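PDB 6N1L: fibronectin-binding protein BBK32 from Borrelia burgdorferi, which binds fibronectin and, through its complement inhibitory domain, probably blocks the classical pathway of complement by binding the protease C1r. Local coordinates for residues Asn19-Ser22 with Ala23-Thr26. Sequence-based numbering, arbitrary orientation.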
loop_
_atom_site.group_PDB
_atom_site.type_symbol
_atom_site.label_atom_id
_atom_site.label_comp_id
_atom_site.label_asym_id
_atom_site.label_seq_id
_atom_site.Cartn_x
_atom_site.Cartn_y
_atom_site.Cartn_z
ATOM N N ASN A 19 0.859 -2.533 13.883
ATOM C CA ASN A 19 -0.033 -2.276 12.758
ATOM C C ASN A 19 0.620 -1.375 11.717
ATOM O O ASN A 19 0.364 -1.541 10.516
ATOM C CB ASN A 19 -1.351 -1.690 13.260
ATOM C CG ASN A 19 -2.254 -2.747 13.872
ATOM O OD1 ASN A 19 -3.040 -3.389 13.173
ATOM N ND2 ASN A 19 -2.136 -2.944 15.186
ATOM N N VAL A 20 1.472 -0.436 12.143
ATOM C CA VAL A 20 2.201 0.382 11.179
ATOM C C VAL A 20 3.189 -0.480 10.394
ATOM O O VAL A 20 3.306 -0.362 9.163
ATOM C CB VAL A 20 2.898 1.551 11.896
ATOM C CG1 VAL A 20 3.822 2.286 10.940
ATOM C CG2 VAL A 20 1.849 2.509 12.458
ATOM N N ASP A 21 3.892 -1.380 11.085
ATOM C CA ASP A 21 4.804 -2.291 10.393
ATOM C C ASP A 21 4.063 -3.140 9.375
ATOM O O ASP A 21 4.545 -3.343 8.253
ATOM C CB ASP A 21 5.519 -3.197 11.397
ATOM C CG ASP A 21 6.827 -2.611 11.902
ATOM O OD1 ASP A 21 7.228 -1.517 11.434
ATOM O OD2 ASP A 21 7.455 -3.248 12.781
ATOM N N SER A 22 2.889 -3.656 9.751
ATOM C CA SER A 22 2.091 -4.438 8.816
ATOM C C SER A 22 1.626 -3.591 7.643
ATOM O O SER A 22 1.525 -4.087 6.518
ATOM C CB SER A 22 0.892 -5.052 9.528
ATOM O OG SER A 22 1.306 -5.852 10.624
ATOM N N ALA A 23 1.310 -2.320 7.883
ATOM C CA ALA A 23 0.897 -1.457 6.778
ATOM C C ALA A 23 2.055 -1.221 5.823
ATOM O O ALA A 23 1.865 -1.207 4.594
ATOM C CB ALA A 23 0.363 -0.125 7.318
ATOM N N ILE A 24 3.262 -1.059 6.367
ATOM C CA ILE A 24 4.450 -0.865 5.546
ATOM C C ILE A 24 4.667 -2.085 4.662
ATOM O O ILE A 24 4.901 -1.967 3.451
ATOM C CB ILE A 24 5.677 -0.585 6.429
ATOM C CG1 ILE A 24 5.560 0.794 7.086
ATOM C CG2 ILE A 24 6.972 -0.663 5.611
ATOM C CD1 ILE A 24 6.703 1.106 8.052
ATOM N N GLN A 25 4.579 -3.272 5.266
ATOM C CA GLN A 25 4.702 -4.518 4.511
ATOM C C GLN A 25 3.661 -4.616 3.403
ATOM O O GLN A 25 3.955 -5.118 2.308
ATOM C CB GLN A 25 4.567 -5.719 5.458
ATOM C CG GLN A 25 5.645 -5.820 6.524
ATOM C CD GLN A 25 7.013 -6.156 5.960
ATOM O OE1 GLN A 25 7.694 -5.303 5.381
ATOM N NE2 GLN A 25 7.424 -7.412 6.122
ATOM N N THR A 26 2.421 -4.198 3.686
ATOM C CA THR A 26 1.359 -4.266 2.694
ATOM C C THR A 26 1.646 -3.343 1.516
ATOM O O THR A 26 1.415 -3.719 0.362
ATOM C CB THR A 26 0.014 -3.929 3.331
ATOM O OG1 THR A 26 -0.198 -4.781 4.475
ATOM C CG2 THR A 26 -1.122 -4.105 2.347
#
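Thr26 has its hydroxyl turned back along the helix, OG1 opposite its own carbonyl carbon and beside its backbone N (chi1 -54°), which sets it against the carbonyl of Ser22 one turn earlier. Thr26 OG1 donates to Ser22 O over 2.8 Å, while Thr26 N reaches Ser22 O at 3.0 Å. Thr26 thus grips this oxygen twice, its two donors arriving from opposite faces of the carbonyl plane, and the buried threonine hydroxyl is satisfied within its own helix. Ser22 repeats the trick a turn earlier, its OG bonding to Tyr18 O.

Ile24 also sends its longer branch back toward the preceding turn (chi1 -69°). Ile24 CG1 lies 3.3 Å from Val20 O, and the extended chain carries Ile24 CD1 to within 4.2 Å of Val20 CG1, an apolar touch between neighbouring turns. Both residues pack on Leu140 of helix 122-147, where Asp21 OD1 is hydrogen-bonded to Gln144 NE2. Gln25 CG sits 3.2 Å from Asp21 O while the amide leads away, and Gln25 N is hydrogen-bonded to that same oxygen. Elsewhere, Asn19 and Ser22 touch Tyr79 of helix 66-87.

Regular i to i+4 bonding, with a threonine hydroxyl sharing the i-4 carbonyl, is classic for the interior of an alpha-helix, here the long helix 9-44 packed within an all-helical bundle.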